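Local structure of ERPC (Borrelia burgdorferi, 4BXM) at residues 54-59 against 65-70; 25-30 against 125-130. The protein is an outer surface lipoprotein of the Lyme disease spirochaete that acquires complement regulators, binding factor H and so probably helping the bacterium evade complement. One frame throughout, in Å; residues are numbered along the deposited sequence.

Interaction 1. Residues 54-59 against 65-70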
loop_
_atom_site.group_PDB
_atom_site.type_symbol
_atom_site.label_atom_id
_atom_site.label_comp_id
_atom_site.label_asym_id
_atom_site.label_seq_id
_atom_site.Cartn_x
_atom_site.Cartn_y
_atom_site.Cartn_z
ATOM N N LEU A 54 -1.945 -6.157 -4.066
ATOM C CA LEU A 54 -1.236 -6.871 -3.065
ATOM C C LEU A 54 -1.271 -8.352 -3.356
ATOM O O LEU A 54 -2.317 -8.888 -3.632
ATOM C CB LEU A 54 -1.878 -6.595 -1.710
ATOM C CG LEU A 54 -1.408 -7.289 -0.416
ATOM C CD1 LEU A 54 -0.065 -6.749 0.035
ATOM C CD2 LEU A 54 -2.425 -6.998 0.729
ATOM N N ASN A 55 -0.113 -8.962 -3.287
ATOM C CA ASN A 55 0.128 -10.374 -3.451
ATOM C C ASN A 55 0.651 -10.886 -2.135
ATOM O O ASN A 55 1.638 -10.429 -1.650
ATOM C CB ASN A 55 1.163 -10.590 -4.524
ATOM C CG ASN A 55 0.632 -10.332 -5.892
ATOM O OD1 ASN A 55 -0.531 -10.437 -6.129
ATOM N ND2 ASN A 55 1.477 -9.966 -6.771
ATOM N N VAL A 56 -0.051 -11.819 -1.547
ATOM C CA VAL A 56 0.327 -12.322 -0.251
ATOM C C VAL A 56 0.339 -13.817 -0.247
ATOM O O VAL A 56 -0.619 -14.441 -0.500
ATOM C CB VAL A 56 -0.602 -11.845 0.855
ATOM C CG1 VAL A 56 -0.201 -12.429 2.185
ATOM C CG2 VAL A 56 -0.569 -10.353 0.954
ATOM N N GLY A 57 1.475 -14.362 0.085
ATOM C CA GLY A 57 1.601 -15.770 0.279
ATOM C C GLY A 57 1.901 -16.632 -0.905
ATOM O O GLY A 57 1.878 -16.244 -2.024
ATOM N N LYS A 58 2.161 -17.858 -0.532
ATOM C CA LYS A 58 2.496 -19.003 -1.333
ATOM C C LYS A 58 1.821 -19.171 -2.648
ATOM O O LYS A 58 0.612 -19.161 -2.720
ATOM C CB LYS A 58 2.157 -20.245 -0.486
ATOM C CG LYS A 58 0.746 -20.855 -0.620
ATOM C CD LYS A 58 -0.384 -19.896 -0.324
ATOM C CE LYS A 58 -1.365 -20.505 0.638
ATOM N NZ LYS A 58 -2.747 -20.489 0.099
ATOM N N GLY A 59 2.604 -19.424 -3.679
ATOM C CA GLY A 59 2.047 -20.025 -4.864
ATOM C C GLY A 59 1.717 -21.509 -4.657
ATOM O O GLY A 59 2.011 -22.093 -3.633
ATOM N N ALA A 65 -0.331 -16.800 -5.956
ATOM C CA ALA A 65 -0.128 -16.496 -4.563
ATOM C C ALA A 65 -1.323 -17.030 -3.774
ATOM O O ALA A 65 -2.311 -17.489 -4.330
ATOM C CB ALA A 65 0.062 -14.974 -4.390
ATOM N N GLY A 66 -1.204 -17.007 -2.459
ATOM C CA GLY A 66 -2.340 -17.240 -1.588
ATOM C C GLY A 66 -3.414 -16.179 -1.812
ATOM O O GLY A 66 -4.578 -16.470 -1.723
ATOM N N TYR A 67 -3.014 -14.954 -2.133
ATOM C CA TYR A 67 -3.930 -13.833 -2.118
ATOM C C TYR A 67 -3.391 -12.780 -3.077
ATOM O O TYR A 67 -2.234 -12.326 -2.941
ATOM C CB TYR A 67 -4.136 -13.285 -0.672
ATOM C CG TYR A 67 -4.969 -11.969 -0.633
ATOM C CD1 TYR A 67 -4.384 -10.741 -0.990
ATOM C CD2 TYR A 67 -6.329 -11.962 -0.258
ATOM C CE1 TYR A 67 -5.080 -9.561 -0.964
ATOM C CE2 TYR A 67 -7.052 -10.774 -0.262
ATOM C CZ TYR A 67 -6.419 -9.585 -0.633
ATOM O OH TYR A 67 -7.068 -8.407 -0.634
ATOM N N THR A 68 -4.226 -12.434 -4.053
ATOM C CA THR A 68 -3.934 -11.379 -5.027
ATOM C C THR A 68 -5.170 -10.494 -5.298
ATOM O O THR A 68 -6.166 -10.997 -5.771
ATOM C CB THR A 68 -3.489 -11.969 -6.384
ATOM O OG1 THR A 68 -2.256 -12.625 -6.235
ATOM C CG2 THR A 68 -3.257 -10.846 -7.444
ATOM N N ALA A 69 -5.066 -9.188 -5.069
ATOM C CA ALA A 69 -6.188 -8.266 -5.241
ATOM C C ALA A 69 -5.701 -6.834 -5.231
ATOM O O ALA A 69 -4.635 -6.542 -4.689
ATOM C CB ALA A 69 -7.272 -8.473 -4.184
ATOM N N THR A 70 -6.450 -5.961 -5.903
ATOM C CA THR A 70 -6.336 -4.532 -5.718
ATOM C C THR A 70 -6.258 -4.208 -4.231
ATOM O O THR A 70 -7.026 -4.738 -3.445
ATOM C CB THR A 70 -7.542 -3.793 -6.313
ATOM O OG1 THR A 70 -7.684 -4.260 -7.632
ATOM C CG2 THR A 70 -7.230 -2.279 -6.469
#
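Leu54 with Ala69 and Val56 with Tyr67 are hydrogen-bonded pairs of a beta hairpin, whose antiparallel arms are strands 50-56 and 67-74 of the long sheet of this OspE-family protein. Leu54 N binds Ala69 O at 2.8 Å, and Ala69 N returns a bond to Leu54 O. At the next hydrogen-bonded pair toward the turn, Val56 N binds Tyr67 O at a short 2.6 Å; the same oxygen also receives the CA-H of Asn55.

The side chain of Tyr67 runs back along the partner strand. Tyr67 CB packs against Val56 CB at 4.1 Å. With CG anti to the backbone N (chi1 173°), the ring is carried along the hairpin, where Tyr67 CD1 lies 3.8 Å from Leu54 O. Beyond it, Tyr67 CE1 touches Leu54 CD2 at 4.1 Å, the two side chains crossing at about a right angle. At the tip, Tyr67 OH ends beside its own strand, 3.6 Å from Ala69 CB. Tyr100, from a loop, meets the Tyr67 ring edge-to-face and also touches Leu54 and Val56, extending this apolar cluster.

On the other face the non-hydrogen-bonded pair Asn55 and Thr68 lie side by side, pointing the same way. Thr68 OG1 donates to Asn55 OD1 over 2.8 Å, approaching from above the amide carbonyl plane, 43° out of it, rather than on a lone pair. Thr68 CG2 flanks that oxygen as well. Past the strand ends the arms are joined more loosely: the Gly66 N to Gly57 O bond is weak, at 3.2 Å.

Interaction 2. Residues 25-30 against 125-130; sequences KIKNKN and FEYITF
Strands 21-29 and 125-134 both border strand 142-148 in the antiparallel sheet, and it is across this intervening strand that Lys27 reaches Tyr127 and Ile26 reaches Phe130. The CA atoms of Lys27 and Tyr127 are 9.6 Å apart, about two strand spacings, so side chains alone make the contact. Lys27 holds CG anti to its carbonyl carbon and stays extended as far as CE, which brings its aliphatic part obliquely to the outer end of the tyrosine ring. There CE sits 3.5 Å from both Tyr127 CE2 and Tyr127 OH, while CD lies 3.9 Å from CE2. The bend at the last torsion (chi4 -58°) leaves NZ 4.4 Å from Tyr127 OH; the ammonium instead forms a salt bridge with Asp37 of strand 35-45, which probably steadies the methylenes beside the ring.

In the order of the sheet these strands are 125-134, 142-148, 21-29 and 35-45, and the backbone of Lys27 is hydrogen-bonded to Ala146 of the strand between. The second touch is on the opposite face. Ile26, fully extended, brings CD1 to 4.5 Å from Phe130 CZ, a light apolar contact. Tyr145 packs against Ile26 and also meets the Phe130 ring, their planes inclined by about 25°, while Ile115 of strand 114-122 touches Phe130.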
loop_
_atom_site.group_PDB
_atom_site.type_symbol
_atom_site.label_atom_id
_atom_site.label_comp_id
_atom_site.label_asym_id
_atom_site.label_seq_id
_atom_site.Cartn_x
_atom_site.Cartn_y
_atom_site.Cartn_z
ATOM N N LYS A 25 8.267 -4.955 -1.486
ATOM C CA LYS A 25 7.865 -5.728 -0.343
ATOM C C LYS A 25 7.126 -4.795 0.604
ATOM O O LYS A 25 7.482 -3.610 0.769
ATOM C CB LYS A 25 9.055 -6.334 0.373
ATOM C CG LYS A 25 9.778 -7.352 -0.504
ATOM C CD LYS A 25 10.136 -8.570 0.312
ATOM C CE LYS A 25 10.891 -9.606 -0.512
ATOM N NZ LYS A 25 12.340 -9.310 -0.400
ATOM N N ILE A 26 6.082 -5.333 1.204
ATOM C CA ILE A 26 5.314 -4.524 2.107
ATOM C C ILE A 26 5.172 -5.232 3.417
ATOM O O ILE A 26 4.862 -6.392 3.456
ATOM C CB ILE A 26 3.951 -4.169 1.581
ATOM C CG1 ILE A 26 3.224 -3.217 2.562
ATOM C CG2 ILE A 26 3.111 -5.388 1.302
ATOM C CD1 ILE A 26 2.019 -2.604 1.890
ATOM N N LYS A 27 5.412 -4.489 4.462
ATOM C CA LYS A 27 5.239 -5.010 5.842
ATOM C C LYS A 27 4.022 -4.413 6.522
ATOM O O LYS A 27 3.692 -3.209 6.279
ATOM C CB LYS A 27 6.437 -4.597 6.677
ATOM C CG LYS A 27 7.734 -5.261 6.345
ATOM C CD LYS A 27 8.836 -4.518 7.122
ATOM C CE LYS A 27 10.233 -4.928 6.753
ATOM N NZ LYS A 27 10.411 -6.389 6.972
ATOM N N ASN A 28 3.367 -5.188 7.359
ATOM C CA ASN A 28 2.326 -4.670 8.214
ATOM C C ASN A 28 2.424 -4.906 9.723
ATOM O O ASN A 28 3.110 -5.774 10.204
ATOM C CB ASN A 28 0.955 -5.098 7.747
ATOM C CG ASN A 28 0.656 -6.514 8.071
ATOM O OD1 ASN A 28 1.524 -7.257 8.378
ATOM N ND2 ASN A 28 -0.581 -6.881 7.993
ATOM N N LYS A 29 1.658 -4.110 10.440
ATOM C CA LYS A 29 1.590 -4.146 11.857
ATOM C C LYS A 29 0.151 -4.174 12.292
ATOM O O LYS A 29 -0.683 -3.440 11.825
ATOM C CB LYS A 29 2.240 -2.914 12.362
ATOM C CG LYS A 29 2.405 -2.851 13.834
ATOM C CD LYS A 29 3.642 -2.055 14.127
ATOM C CE LYS A 29 3.558 -1.449 15.481
ATOM N NZ LYS A 29 3.501 -0.012 15.316
ATOM N N ASN A 30 -0.132 -5.043 13.229
ATOM C CA ASN A 30 -1.493 -5.235 13.676
ATOM C C ASN A 30 -1.991 -4.679 15.013
ATOM O O ASN A 30 -2.964 -5.179 15.532
ATOM C CB ASN A 30 -1.787 -6.694 13.627
ATOM C CG ASN A 30 -2.726 -7.010 12.557
ATOM O OD1 ASN A 30 -3.623 -6.256 12.310
ATOM N ND2 ASN A 30 -2.529 -8.120 11.908
ATOM N N PHE A 125 16.725 1.215 9.292
ATOM C CA PHE A 125 16.360 1.553 7.908
ATOM C C PHE A 125 15.093 2.464 7.859
ATOM O O PHE A 125 14.175 2.308 8.656
ATOM C CB PHE A 125 16.140 0.276 7.125
ATOM C CG PHE A 125 17.412 -0.442 6.791
ATOM C CD1 PHE A 125 17.987 -1.340 7.708
ATOM C CD2 PHE A 125 18.058 -0.208 5.574
ATOM C CE1 PHE A 125 19.170 -2.008 7.407
ATOM C CE2 PHE A 125 19.240 -0.871 5.266
ATOM C CZ PHE A 125 19.799 -1.772 6.185
ATOM N N GLU A 126 15.065 3.407 6.936
ATOM C CA GLU A 126 13.925 4.300 6.716
ATOM C C GLU A 126 12.806 3.610 5.908
ATOM O O GLU A 126 13.013 3.116 4.786
ATOM C CB GLU A 126 14.401 5.545 5.983
ATOM C CG GLU A 126 15.436 6.326 6.753
ATOM C CD GLU A 126 15.584 7.748 6.226
ATOM O OE1 GLU A 126 16.058 7.953 5.085
ATOM O OE2 GLU A 126 15.208 8.686 6.939
ATOM N N TYR A 127 11.629 3.510 6.514
ATOM C CA TYR A 127 10.439 3.033 5.818
ATOM C C TYR A 127 9.391 4.163 5.660
ATOM O O TYR A 127 9.354 5.116 6.443
ATOM C CB TYR A 127 9.833 1.902 6.569
ATOM C CG TYR A 127 10.673 0.686 6.633
ATOM C CD1 TYR A 127 11.789 0.634 7.459
ATOM C CD2 TYR A 127 10.340 -0.436 5.908
ATOM C CE1 TYR A 127 12.567 -0.503 7.551
ATOM C CE2 TYR A 127 11.105 -1.590 5.974
ATOM C CZ TYR A 127 12.219 -1.602 6.799
ATOM O OH TYR A 127 12.937 -2.739 6.837
ATOM N N ILE A 128 8.537 4.022 4.642
ATOM C CA ILE A 128 7.364 4.877 4.486
ATOM C C ILE A 128 6.360 4.137 5.226
ATOM O O ILE A 128 6.274 2.909 5.046
ATOM C CB ILE A 128 6.929 5.024 3.022
ATOM C CG1 ILE A 128 7.820 6.041 2.291
ATOM C CG2 ILE A 128 5.483 5.511 2.881
ATOM C CD1 ILE A 128 7.541 7.498 2.614
ATOM N N THR A 129 5.649 4.810 6.152
ATOM C CA THR A 129 4.605 4.060 6.904
ATOM C C THR A 129 3.304 4.704 6.679
ATOM O O THR A 129 3.269 5.911 6.491
ATOM C CB THR A 129 4.756 4.092 8.433
ATOM O OG1 THR A 129 4.788 5.482 8.801
ATOM C CG2 THR A 129 6.059 3.353 8.818
ATOM N N PHE A 130 2.239 3.930 6.776
ATOM C CA PHE A 130 0.934 4.594 6.714
ATOM C C PHE A 130 -0.098 3.753 7.382
ATOM O O PHE A 130 -0.005 2.504 7.441
ATOM C CB PHE A 130 0.492 4.946 5.241
ATOM C CG PHE A 130 0.450 3.760 4.294
ATOM C CD1 PHE A 130 1.621 3.288 3.699
ATOM C CD2 PHE A 130 -0.711 3.087 4.032
ATOM C CE1 PHE A 130 1.613 2.212 2.824
ATOM C CE2 PHE A 130 -0.733 1.976 3.151
ATOM C CZ PHE A 130 0.433 1.535 2.555
#

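Overall arrangement
From the N terminus, the chain first lays down strand 21-29, the first half of interaction 2, and turns back through strand 35-45 into strand 50-56. Interaction 1 then closes the short hairpin loop of residues 60-64. The chain goes on through helix 79-88 and strand 114-122 before strand 125-134 completes interaction 2, closing a loop of 94 residues that contains the whole hairpin; the contacts therefore nest and do not cross. Both belong to the same antiparallel sheet: interaction 1 joins neighbouring strands, interaction 2 joins strands with one other, 142-148, between them. Their centres are 18 Å apart, yet Leu54 CD1 packs 3.7 Å from Ile26 CG2, linking them across strand 35-45.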